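Local coordinates for transcriptional repressor (Vibrio fischeri, PDB 3KV1), which probably represses transcription as a SorC-family regulator, the part crystallised being its putative sugar-binding domain, at residues Val45-Tyr48 and Leu49-Leu53; Asn99-His102 and Ile103-Leu107; Thr142-Gln145 and Ala146-Ala149; Gly212-Met215 and Glu216-Arg219; Ala250-Val253 and Ser254-Met257. All coordinates share one frame; numbering follows the deposited sequence. Where two conformers were deposited one is given.

Interaction 1 (Val45-Tyr48 and Leu49-Leu53); sequences VSSY and LNNNL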
loop_
_atom_site.group_PDB
_atom_site.type_symbol
_atom_site.label_atom_id
_atom_site.label_comp_id
_atom_site.label_asym_id
_atom_site.label_seq_id
_atom_site.Cartn_x
_atom_site.Cartn_y
_atom_site.Cartn_z
ATOM N N VAL A 45 6.662 16.089 -18.779
ATOM C CA VAL A 45 5.497 15.855 -17.887
ATOM C C VAL A 45 5.773 16.383 -16.462
ATOM O O VAL A 45 4.878 16.956 -15.805
ATOM C CB VAL A 45 5.113 14.367 -17.850
ATOM C CG1 VAL A 45 3.989 14.135 -16.810
ATOM C CG2 VAL A 45 4.662 13.928 -19.242
ATOM N N SER A 46 7.009 16.211 -15.989
ATOM C CA SER A 46 7.419 16.684 -14.644
ATOM C C SER A 46 7.219 18.197 -14.514
ATOM O O SER A 46 6.710 18.705 -13.500
ATOM C CB SER A 46 8.888 16.336 -14.361
ATOM O OG SER A 46 9.300 16.797 -13.065
ATOM N N SER A 47 7.642 18.914 -15.546
ATOM C CA SER A 47 7.491 20.349 -15.577
ATOM C C SER A 47 6.025 20.767 -15.642
ATOM O O SER A 47 5.617 21.714 -14.953
ATOM C CB SER A 47 8.269 20.941 -16.751
ATOM O OG SER A 47 8.027 22.323 -16.769
ATOM N N TYR A 48 5.242 20.078 -16.476
ATOM C CA TYR A 48 3.804 20.326 -16.571
ATOM C C TYR A 48 3.158 20.153 -15.177
ATOM O O TYR A 48 2.385 21.004 -14.737
ATOM C CB TYR A 48 3.147 19.410 -17.636
ATOM C CG TYR A 48 1.626 19.365 -17.541
ATOM C CD1 TYR A 48 0.841 20.306 -18.196
ATOM C CD2 TYR A 48 0.997 18.383 -16.790
ATOM C CE1 TYR A 48 -0.563 20.259 -18.088
ATOM C CE2 TYR A 48 -0.379 18.321 -16.691
ATOM C CZ TYR A 48 -1.144 19.269 -17.325
ATOM O OH TYR A 48 -2.519 19.194 -17.180
ATOM N N LEU A 49 3.463 19.060 -14.486
ATOM C CA LEU A 49 2.900 18.866 -13.144
ATOM C C LEU A 49 3.402 19.911 -12.156
ATOM O O LEU A 49 2.638 20.424 -11.316
ATOM C CB LEU A 49 3.227 17.488 -12.602
ATOM C CG LEU A 49 2.499 16.337 -13.304
ATOM C CD1 LEU A 49 2.974 15.024 -12.677
ATOM C CD2 LEU A 49 0.983 16.478 -13.130
ATOM N N ASN A 50 4.675 20.258 -12.267
ATOM C CA ASN A 50 5.220 21.299 -11.381
ATOM C C ASN A 50 4.401 22.584 -11.444
ATOM O O ASN A 50 4.122 23.217 -10.409
ATOM C CB ASN A 50 6.677 21.610 -11.783
ATOM C CG ASN A 50 7.338 22.612 -10.858
ATOM O OD1 ASN A 50 7.161 22.568 -9.643
ATOM N ND2 ASN A 50 8.133 23.513 -11.437
ATOM N N ASN A 51 4.034 22.992 -12.658
ATOM C CA ASN A 51 3.276 24.229 -12.842
ATOM C C ASN A 51 1.784 24.094 -12.548
ATOM O O ASN A 51 1.142 25.062 -12.161
ATOM C CB ASN A 51 3.433 24.730 -14.269
ATOM C CG ASN A 51 4.847 25.170 -14.589
ATOM O OD1 ASN A 51 5.524 25.762 -13.765
ATOM N ND2 ASN A 51 5.284 24.900 -15.807
ATOM N N ASN A 52 1.214 22.907 -12.730
ATOM C CA ASN A 52 -0.259 22.820 -12.705
ATOM C C ASN A 52 -0.887 22.146 -11.503
ATOM O O ASN A 52 -2.065 22.377 -11.204
ATOM C CB ASN A 52 -0.777 22.159 -13.992
ATOM C CG ASN A 52 -0.605 23.056 -15.198
ATOM O OD1 ASN A 52 -1.451 23.895 -15.458
ATOM N ND2 ASN A 52 0.514 22.913 -15.911
ATOM N N LEU A 53 -0.117 21.317 -10.807
ATOM C CA LEU A 53 -0.675 20.521 -9.712
ATOM C C LEU A 53 -0.695 21.358 -8.427
ATOM O O LEU A 53 0.323 21.545 -7.780
ATOM C CB LEU A 53 0.163 19.238 -9.537
ATOM C CG LEU A 53 -0.249 18.322 -8.395
ATOM C CD1 LEU A 53 -1.705 17.887 -8.556
ATOM C CD2 LEU A 53 0.695 17.096 -8.375
HETATM O O HOH W 1 8.746 23.551 -14.414
#
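Tyr48 and Asn52, one turn apart on helix 34-52, are brought together by different first torsions. In Tyr48 CG is anti to the backbone N (chi1 165°), whereas in Asn52 CG sits beside its own N and anti to the carbonyl carbon (chi1 -70°), which carries the amide back along the helix toward the preceding turn. The Asn52 amide therefore comes over one face of the tyrosine ring, 28° from parallel to it, with CG 4.0 Å from Tyr48 CE1. Its ND2 donates to Tyr48 O over 2.9 Å in a nearly straight bond lying in the amide's own plane, so that ring and carbonyl together probably hold the rotation of this amide. Tyr48 O also receives a weak bond from Asn52 N, and thus serves as acceptor for both nitrogens of one residue at the last turn of the helix.

Leu49 approaches the same ring with a methyl, CD2 lying 4.1 Å from Tyr48 CD2, while its CD1 rests 4.3 Å from Val45 CG1. On the more hydrophilic side, a water joins Ser47 OG, at 2.8 Å, to Asn50 ND2, at 3.0 Å, and accepts from the amide; Asn50 OD1 is engaged separately by Thr78 N. Behind these polar links run the regular helical bonds, such as Leu49 N to Val45 O at 2.9 Å.

The apolar side of the turn is laid against the sheet: Val45 and Tyr48 both touch strands 151-158, 223-227 and 248-252, and Asn52 shares Phe151 with Tyr48.

Interaction 2 (Asn99-His102 and Ile103-Leu107); sequences NADH and ICRRL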
loop_
_atom_site.group_PDB
_atom_site.type_symbol
_atom_site.label_atom_id
_atom_site.label_comp_id
_atom_site.label_asym_id
_atom_site.label_seq_id
_atom_site.Cartn_x
_atom_site.Cartn_y
_atom_site.Cartn_z
ATOM N N ASN A 99 5.068 -0.836 -9.674
ATOM C CA ASN A 99 3.809 -0.682 -9.042
ATOM C C ASN A 99 3.282 0.766 -8.980
ATOM O O ASN A 99 4.023 1.599 -8.635
ATOM C CB ASN A 99 4.236 -1.049 -7.660
ATOM C CG ASN A 99 3.285 -1.692 -6.958
ATOM O OD1 ASN A 99 3.520 -2.750 -6.424
ATOM N ND2 ASN A 99 2.172 -1.084 -6.865
ATOM N N ALA A 100 1.997 1.028 -9.209
ATOM C CA ALA A 100 1.503 2.384 -9.064
ATOM C C ALA A 100 1.730 2.917 -7.645
ATOM O O ALA A 100 1.998 4.091 -7.464
ATOM C CB ALA A 100 0.022 2.438 -9.407
ATOM N N ASP A 101 1.582 2.050 -6.647
ATOM C CA ASP A 101 1.775 2.448 -5.265
ATOM C C ASP A 101 3.202 2.978 -5.045
ATOM O O ASP A 101 3.402 4.037 -4.421
ATOM C CB ASP A 101 1.483 1.232 -4.376
ATOM C CG ASP A 101 1.762 1.480 -2.955
ATOM O OD1 ASP A 101 1.375 2.585 -2.506
ATOM O OD2 ASP A 101 2.346 0.568 -2.302
ATOM N N HIS A 102 4.207 2.232 -5.503
ATOM C CA HIS A 102 5.594 2.696 -5.380
ATOM C C HIS A 102 5.800 4.036 -6.085
ATOM O O HIS A 102 6.414 4.939 -5.534
ATOM C CB HIS A 102 6.570 1.674 -5.971
ATOM C CG HIS A 102 6.781 0.472 -5.109
ATOM N ND1 HIS A 102 7.662 0.462 -4.048
ATOM C CD2 HIS A 102 6.232 -0.766 -5.157
ATOM C CE1 HIS A 102 7.639 -0.728 -3.473
ATOM N NE2 HIS A 102 6.781 -1.492 -4.128
ATOM N N ILE A 103 5.238 4.169 -7.282
ATOM C CA ILE A 103 5.325 5.425 -8.015
ATOM C C ILE A 103 4.683 6.571 -7.226
ATOM O O ILE A 103 5.271 7.646 -7.125
ATOM C CB ILE A 103 4.697 5.312 -9.404
ATOM C CG1 ILE A 103 5.452 4.214 -10.210
ATOM C CG2 ILE A 103 4.765 6.654 -10.115
ATOM C CD1 ILE A 103 4.706 3.826 -11.556
ATOM N N CYS A 104 3.514 6.332 -6.628
ATOM C CA CYS A 104 2.855 7.402 -5.869
ATOM C C CYS A 104 3.742 7.821 -4.691
ATOM O O CYS A 104 3.862 9.020 -4.375
ATOM C CB CYS A 104 1.507 6.928 -5.289
ATOM S SG CYS A 104 0.218 6.817 -6.602
ATOM N N ARG A 105 4.344 6.846 -4.029
ATOM C CA ARG A 105 5.223 7.188 -2.909
ATOM C C ARG A 105 6.400 8.069 -3.341
ATOM O O ARG A 105 6.774 9.034 -2.651
ATOM C CB ARG A 105 5.697 5.912 -2.173
ATOM C CG ARG A 105 4.565 5.360 -1.295
ATOM C CD ARG A 105 4.504 3.833 -1.189
ATOM N NE ARG A 105 5.779 3.214 -0.871
ATOM C CZ ARG A 105 5.969 1.898 -0.809
ATOM N NH1 ARG A 105 4.960 1.062 -1.043
ATOM N NH2 ARG A 105 7.168 1.411 -0.509
ATOM N N ARG A 106 6.977 7.737 -4.488
ATOM C CA ARG A 106 8.102 8.523 -5.018
ATOM C C ARG A 106 7.664 9.913 -5.466
ATOM O O ARG A 106 8.372 10.896 -5.233
ATOM C CB ARG A 106 8.811 7.761 -6.159
ATOM C CG ARG A 106 9.488 6.485 -5.639
ATOM C CD ARG A 106 10.701 6.088 -6.473
ATOM N NE ARG A 106 10.337 5.770 -7.851
ATOM C CZ ARG A 106 9.955 4.567 -8.262
ATOM N NH1 ARG A 106 9.891 3.559 -7.396
ATOM N NH2 ARG A 106 9.637 4.365 -9.538
ATOM N N LEU A 107 6.515 9.981 -6.104
ATOM C CA LEU A 107 5.906 11.276 -6.463
ATOM C C LEU A 107 5.636 12.127 -5.217
ATOM O O LEU A 107 5.934 13.303 -5.199
ATOM C CB LEU A 107 4.631 11.075 -7.259
ATOM C CG LEU A 107 4.772 10.559 -8.704
ATOM C CD1 LEU A 107 3.400 10.188 -9.273
ATOM C CD2 LEU A 107 5.502 11.642 -9.535
HETATM O O HOH W 2 2.013 1.963 0.407
HETATM O O HOH W 3 9.297 2.721 -4.261
#
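Asp101 and Arg105 form an i to i+4 salt bridge in the first turns of helix 100-111, which starts from Asn99 at the N-cap position. The aspartate has CG anti to its nitrogen (chi1 175°) and reaches along the helix, while the arginine bends twice along its chain to turn its guanidinium back. The two flat groups do not lie edge on edge: their planes stand 64° apart. Arg105 NH1 comes down on Asp101 OD2 from above the carboxylate plane at 2.9 Å, although the oxygen itself lies near the plane of the guanidinium, at its edge.

His102 and Arg105 run side by side and point the same way. Ring and guanidinium are inclined by 40°, a slanted overlap in which NH1 lies above one face of the imidazole toward its rim and His102 ND1 lies over one face of the guanidinium. His102 CE1 and ND1 both lie 3.7 Å from Arg105 NH2.

These groups reach the dimer interface. Asp101 OD2 also bonds to Tyr119 OH of the second subunit and Arg105 NH2 to Ser115 O of that subunit, so the intrahelical pair probably holds both polar ends in place for the partner; Asp101 OD1 in turn is bonded to Thr117 of its own chain. Arg106 leaves in another direction, its NE forming a salt bridge with Asp72, while its CG packs 3.4 Å from His102 O. A water at the edge of the imidazole, in its plane, lies 2.8 Å from His102 ND1 and accepts weakly from Arg106 NH1 at 3.3 Å.

Interaction 3 (Thr142-Gln145 and Ala146-Ala149); sequences TLSQ and ARKA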
loop_
_atom_site.group_PDB
_atom_site.type_symbol
_atom_site.label_atom_id
_atom_site.label_comp_id
_atom_site.label_asym_id
_atom_site.label_seq_id
_atom_site.Cartn_x
_atom_site.Cartn_y
_atom_site.Cartn_z
ATOM N N THR A 142 -10.899 4.217 -1.992
ATOM C CA THR A 142 -9.720 4.713 -2.689
ATOM C C THR A 142 -10.035 4.920 -4.164
ATOM O O THR A 142 -9.597 5.901 -4.768
ATOM C CB THR A 142 -8.502 3.772 -2.507
ATOM O OG1 THR A 142 -8.184 3.719 -1.110
ATOM C CG2 THR A 142 -7.283 4.312 -3.260
ATOM N N LEU A 143 -10.762 3.985 -4.756
ATOM C CA LEU A 143 -11.135 4.141 -6.164
ATOM C C LEU A 143 -11.987 5.397 -6.365
ATOM O O LEU A 143 -11.878 6.064 -7.392
ATOM C CB LEU A 143 -11.869 2.910 -6.693
ATOM C CG LEU A 143 -11.028 1.657 -6.868
ATOM C CD1 LEU A 143 -11.910 0.575 -7.494
ATOM C CD2 LEU A 143 -9.824 1.961 -7.749
ATOM N N SER A 144 -12.826 5.728 -5.385
ATOM C CA SER A 144 -13.599 6.966 -5.462
ATOM C C SER A 144 -12.699 8.195 -5.385
ATOM O O SER A 144 -12.922 9.170 -6.101
ATOM C CB SER A 144 -14.702 7.030 -4.402
ATOM O OG SER A 144 -15.808 6.242 -4.792
ATOM N N GLN A 145 -11.675 8.144 -4.541
ATOM C CA GLN A 145 -10.708 9.245 -4.497
ATOM C C GLN A 145 -9.980 9.398 -5.847
ATOM O O GLN A 145 -9.720 10.510 -6.330
ATOM C CB GLN A 145 -9.685 9.066 -3.365
ATOM C CG GLN A 145 -10.308 9.194 -1.961
ATOM C CD GLN A 145 -11.207 10.422 -1.833
ATOM O OE1 GLN A 145 -12.411 10.304 -1.558
ATOM N NE2 GLN A 145 -10.631 11.611 -2.050
ATOM N N ALA A 146 -9.669 8.282 -6.482
ATOM C CA ALA A 146 -8.918 8.379 -7.723
ATOM C C ALA A 146 -9.845 8.925 -8.807
ATOM O O ALA A 146 -9.428 9.688 -9.661
ATOM C CB ALA A 146 -8.337 7.002 -8.123
ATOM N N ARG A 147 -11.127 8.566 -8.743
ATOM C CA ARG A 147 -12.101 8.934 -9.778
ATOM C C ARG A 147 -12.318 10.434 -9.734
ATOM O O ARG A 147 -12.601 11.080 -10.753
ATOM C CB ARG A 147 -13.415 8.214 -9.422
ATOM C CG ARG A 147 -14.476 8.122 -10.460
ATOM C CD ARG A 147 -15.564 7.143 -9.961
ATOM N NE ARG A 147 -15.100 5.750 -10.020
ATOM C CZ ARG A 147 -15.164 4.887 -9.002
ATOM N NH1 ARG A 147 -15.650 5.278 -7.829
ATOM N NH2 ARG A 147 -14.742 3.633 -9.158
ATOM N N LYS A 148 -12.170 10.984 -8.535
ATOM C CA LYS A 148 -12.416 12.388 -8.285
ATOM C C LYS A 148 -11.141 13.231 -8.414
ATOM O O LYS A 148 -11.115 14.388 -8.012
ATOM C CB LYS A 148 -13.029 12.538 -6.862
ATOM C CG LYS A 148 -13.331 13.965 -6.433
ATOM C CD LYS A 148 -13.750 14.078 -4.955
ATOM C CE LYS A 148 -13.816 15.555 -4.489
ATOM N NZ LYS A 148 -15.075 16.280 -4.977
ATOM N N ALA A 149 -10.056 12.666 -8.963
ATOM C CA ALA A 149 -8.818 13.425 -9.089
ATOM C C ALA A 149 -8.895 14.445 -10.224
ATOM O O ALA A 149 -9.560 14.231 -11.234
ATOM C CB ALA A 149 -7.629 12.463 -9.361
#
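Leu143 and Arg147 meet in the closing turn of helix 137-147, part of the alpha/beta, putative sugar-binding domain. Among backbone bonds, Arg147 N reaches Leu143 O at 2.9 Å and Ala146 N reaches Thr142 O at the same length. The pattern slackens at Lys148, where helical geometry is lost: its N donates to Ser144 O at 3.1 Å and more weakly to Gln145 O at 3.3 Å.

Apolar packing is carried by Ala146, whose CB faces the interior, against Val85 and Ala60 of neighbouring strands and Leu213 of a loop, placing this side of the helix on the sheet.

The polar side-chain contact centres on the guanidinium of Arg147. Its NE forms a salt bridge with Asp217, which ties the end of this helix to helix 215-219. The arginine chain runs out extended and then bends at CG-CD (chi3 -73°), which folds the flat group back over the preceding turn. Leu143 O, already bonded to Arg147 N, thereby lies over the centre of one guanidinium face, 3.8 Å from Arg147 CZ, and Leu143 CB lies 3.9 Å from Arg147 NH2.

Interaction 4 (Gly212-Met215 and Glu216-Arg219); sequences GLEM and EDLR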
loop_
_atom_site.group_PDB
_atom_site.type_symbol
_atom_site.label_atom_id
_atom_site.label_comp_id
_atom_site.label_asym_id
_atom_site.label_seq_id
_atom_site.Cartn_x
_atom_site.Cartn_y
_atom_site.Cartn_z
ATOM N N GLY A 212 -8.826 -1.906 -10.600
ATOM C CA GLY A 212 -8.401 -0.515 -10.722
ATOM C C GLY A 212 -9.507 0.279 -11.376
ATOM O O GLY A 212 -10.635 -0.225 -11.482
ATOM N N LEU A 213 -9.201 1.509 -11.785
ATOM C CA LEU A 213 -10.152 2.329 -12.559
ATOM C C LEU A 213 -10.509 1.750 -13.927
ATOM O O LEU A 213 -9.902 0.784 -14.394
ATOM C CB LEU A 213 -9.593 3.737 -12.768
ATOM C CG LEU A 213 -9.399 4.619 -11.523
ATOM C CD1 LEU A 213 -8.940 5.975 -12.016
ATOM C CD2 LEU A 213 -10.695 4.739 -10.706
ATOM N N GLU A 214 -11.523 2.336 -14.559
ATOM C CA GLU A 214 -11.901 1.957 -15.924
ATOM C C GLU A 214 -11.970 3.168 -16.849
ATOM O O GLU A 214 -11.831 4.319 -16.416
ATOM C CB GLU A 214 -13.241 1.208 -15.934
ATOM C CG GLU A 214 -14.395 2.006 -15.364
ATOM C CD GLU A 214 -15.701 1.225 -15.376
ATOM O OE1 GLU A 214 -15.969 0.501 -14.398
ATOM O OE2 GLU A 214 -16.451 1.328 -16.369
HETATM N N MSE A 215 -12.184 2.894 -18.132
HETATM C CA MSE A 215 -12.159 3.952 -19.154
HETATM C C MSE A 215 -13.140 5.085 -18.849
HETATM O O MSE A 215 -12.811 6.254 -19.007
HETATM C CB MSE A 215 -12.495 3.370 -20.535
HETATM C CG MSE A 215 -12.161 4.349 -21.632
HETATM SE SE MSE A 215 -10.237 4.376 -21.849
HETATM C CE MSE A 215 -9.928 2.529 -22.368
ATOM N N GLU A 216 -14.337 4.748 -18.395
ATOM C CA GLU A 216 -15.314 5.794 -18.090
ATOM C C GLU A 216 -14.863 6.732 -16.961
ATOM O O GLU A 216 -15.255 7.896 -16.917
ATOM C CB GLU A 216 -16.677 5.190 -17.771
ATOM C CG GLU A 216 -17.809 6.194 -17.835
ATOM C CD GLU A 216 -18.003 6.808 -19.228
ATOM O OE1 GLU A 216 -17.578 6.207 -20.244
ATOM O OE2 GLU A 216 -18.592 7.904 -19.304
ATOM N N ASP A 217 -14.066 6.221 -16.028
ATOM C CA ASP A 217 -13.515 7.084 -14.983
ATOM C C ASP A 217 -12.558 8.067 -15.616
ATOM O O ASP A 217 -12.585 9.254 -15.299
ATOM C CB ASP A 217 -12.764 6.284 -13.920
ATOM C CG ASP A 217 -13.648 5.261 -13.225
ATOM O OD1 ASP A 217 -14.824 5.574 -12.911
ATOM O OD2 ASP A 217 -13.159 4.139 -13.006
ATOM N N LEU A 218 -11.688 7.589 -16.506
ATOM C CA LEU A 218 -10.736 8.495 -17.136
ATOM C C LEU A 218 -11.486 9.543 -17.967
ATOM O O LEU A 218 -11.024 10.681 -18.114
ATOM C CB LEU A 218 -9.744 7.738 -18.065
ATOM C CG LEU A 218 -8.665 6.880 -17.403
ATOM C CD1 LEU A 218 -7.762 6.162 -18.480
ATOM C CD2 LEU A 218 -7.790 7.708 -16.443
ATOM N N ARG A 219 -12.639 9.178 -18.518
ATOM C CA ARG A 219 -13.348 10.121 -19.384
ATOM C C ARG A 219 -13.789 11.360 -18.577
ATOM O O ARG A 219 -13.912 12.458 -19.131
ATOM C CB ARG A 219 -14.563 9.459 -20.033
ATOM C CG ARG A 219 -15.171 10.226 -21.216
ATOM C CD ARG A 219 -16.315 9.408 -21.909
ATOM N NE ARG A 219 -15.828 8.111 -22.384
ATOM C CZ ARG A 219 -14.978 7.965 -23.396
ATOM N NH1 ARG A 219 -14.573 9.033 -24.093
ATOM N NH2 ARG A 219 -14.559 6.751 -23.742
HETATM O O HOH W 4 -15.436 2.045 -18.773
#
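Leu213 and Glu214 are extended and Glu214 is the N-cap of helix 215-219, the chain turning helical at Met215; Leu218 N then bonds to Glu214 O at 3.3 Å and Arg219 N to Met215 O at 3.0 Å. The side chain of Asp217, three residues past the N-cap, supplies one half of a capping box: OD2 accepts from Glu214 N at 2.9 Å in a nearly straight bond. The amide meets OD2 on its anti side, 30° out of the carboxylate plane. Leu213 CD2 and Glu214 CG approach the same oxygen, each at 3.4 Å. The other oxygen of this buried carboxylate, OD1, faces the neighbouring helix 137-147.

Glu214 puts CG between its N and carbonyl carbon (chi1 59°) and then extends alongside the helix start. A water donates to its OE2 at 2.7 Å and accepts from Glu216 N at 2.9 Å, so this carboxylate serves a first-turn amide indirectly. Met215, a selenomethionine, packs on Ile189 of strand 185-189. Arg219, bonded through NH1 to Thr243 O, makes a weak salt bridge from NE to Glu216 OE1 and brings NH2 to 4.0 Å from Met215 CG.

Interaction 5 (Ala250-Val253 and Ser254-Met257); sequences ATSV and SCAM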
loop_
_atom_site.group_PDB
_atom_site.type_symbol
_atom_site.label_atom_id
_atom_site.label_comp_id
_atom_site.label_asym_id
_atom_site.label_seq_id
_atom_site.Cartn_x
_atom_site.Cartn_y
_atom_site.Cartn_z
ATOM N N ALA A 250 1.940 13.185 -24.042
ATOM C CA ALA A 250 3.368 13.442 -24.000
ATOM C C ALA A 250 4.060 12.286 -24.774
ATOM O O ALA A 250 3.883 11.134 -24.447
ATOM C CB ALA A 250 3.859 13.515 -22.500
ATOM N N THR A 251 4.885 12.616 -25.749
ATOM C CA THR A 251 5.424 11.577 -26.615
ATOM C C THR A 251 6.580 12.165 -27.427
ATOM O O THR A 251 7.009 13.291 -27.181
ATOM C CB THR A 251 4.305 10.941 -27.536
ATOM O OG1 THR A 251 4.790 9.746 -28.170
ATOM C CG2 THR A 251 3.835 11.931 -28.639
ATOM N N SER A 252 7.112 11.389 -28.364
ATOM C CA SER A 252 8.307 11.789 -29.123
ATOM C C SER A 252 7.921 12.429 -30.477
ATOM O O SER A 252 6.785 12.279 -30.919
ATOM C CB SER A 252 9.155 10.556 -29.451
ATOM O OG SER A 252 8.485 9.730 -30.402
ATOM N N VAL A 253 8.873 13.092 -31.142
ATOM C CA VAL A 253 8.626 13.631 -32.472
ATOM C C VAL A 253 8.153 12.526 -33.433
ATOM O O VAL A 253 7.159 12.681 -34.153
ATOM C CB VAL A 253 9.892 14.327 -33.061
ATOM C CG1 VAL A 253 9.731 14.600 -34.565
ATOM C CG2 VAL A 253 10.175 15.647 -32.309
ATOM N N SER A 254 8.869 11.408 -33.468
ATOM C CA SER A 254 8.460 10.322 -34.389
ATOM C C SER A 254 7.052 9.791 -34.113
ATOM O O SER A 254 6.305 9.487 -35.077
ATOM C CB SER A 254 9.461 9.165 -34.381
ATOM O OG SER A 254 10.570 9.514 -35.154
ATOM N N CYS A 255 6.686 9.628 -32.834
ATOM C CA CYS A 255 5.305 9.212 -32.530
ATOM C C CYS A 255 4.311 10.244 -33.045
ATOM O O CYS A 255 3.271 9.887 -33.616
ATOM C CB CYS A 255 5.043 8.999 -31.038
ATOM S SG CYS A 255 5.848 7.536 -30.362
ATOM N N ALA A 256 4.618 11.522 -32.832
ATOM C CA ALA A 256 3.719 12.588 -33.272
ATOM C C ALA A 256 3.522 12.535 -34.786
ATOM O O ALA A 256 2.395 12.652 -35.279
ATOM C CB ALA A 256 4.254 13.956 -32.865
HETATM N N MSE A 257 4.625 12.379 -35.523
HETATM C CA MSE A 257 4.582 12.268 -36.998
HETATM C C MSE A 257 3.740 11.073 -37.401
HETATM O O MSE A 257 2.915 11.162 -38.316
HETATM C CB MSE A 257 5.995 12.122 -37.544
HETATM C CG MSE A 257 6.797 13.356 -37.351
HETATM SE SE MSE A 257 8.593 13.058 -38.037
HETATM C CE MSE A 257 9.097 14.932 -38.257
#
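The flat groups of this turn are the peptides whose carbonyls belong to Ser252 and Val253, each approached at its oxygen by an amide of the next turn. Ala256 N approaches Ser252 O at 3.0 Å, tilted 18° from the carbonyl plane, and Met257 N meets Val253 O at 2.9 Å almost in line with the C=O bond. Beside the second of these oxygens lies the chain of Met257, a selenomethionine, whose CG is 3.3 Å from Val253 O.

Ser252 is the N-cap. Its OG stands between its backbone N and carbonyl carbon (chi1 69°), the rotation that brings the hydroxyl within reach of Cys255 N, and accepts from that amide at 3.0 Å in a bond straight to within 13°. A first-turn amide, with no preceding helical turn to supply a carbonyl, is thus met by a side chain, the usual role of an N-cap serine. The site is the crossing from strand 248-252 into helix 253-264, a beta-alpha step of the Rossmann-like sheet, where the strand lies parallel between strands 24-28 and 223-227.

Thr251 faces Cys255 across the turn and, in the conformer given, bonds through OG1 to Ala228 O. Ser254 bonds through OG to Asp30 OD2. Val253 and Met257 lie alongside one another, pointing the same way, with Val253 CG1 3.8 Å from Met257 CE and 4.0 Å from SE. Val253 also packs on Ile27 and Leu12, and Ala256 tucks against the same two residues and Leu16 of helix 10-20.

Helix starts and helix ends divide the five contacts. Interactions 2, 4 and 5 lie where helices begin, interactions 1 and 3 where they finish. Interaction 2 is the most buried and the one that touches the second subunit; the others are partly buried, each with at least one exposed residue. Interaction 2 relies on charge, as interactions 3 and 4 do, whereas interactions 1 and 5 use neutral amides, hydroxyls and apolar groups. Interactions 3 and 4, about 10 Å apart between centres, are joined directly. Interaction 1 meets interaction 5 at the sheet through Val45 CG2 and Ala250 CB, 3.4 Å apart. Interactions 3 and 5 lie on opposite sides of the chain's centre.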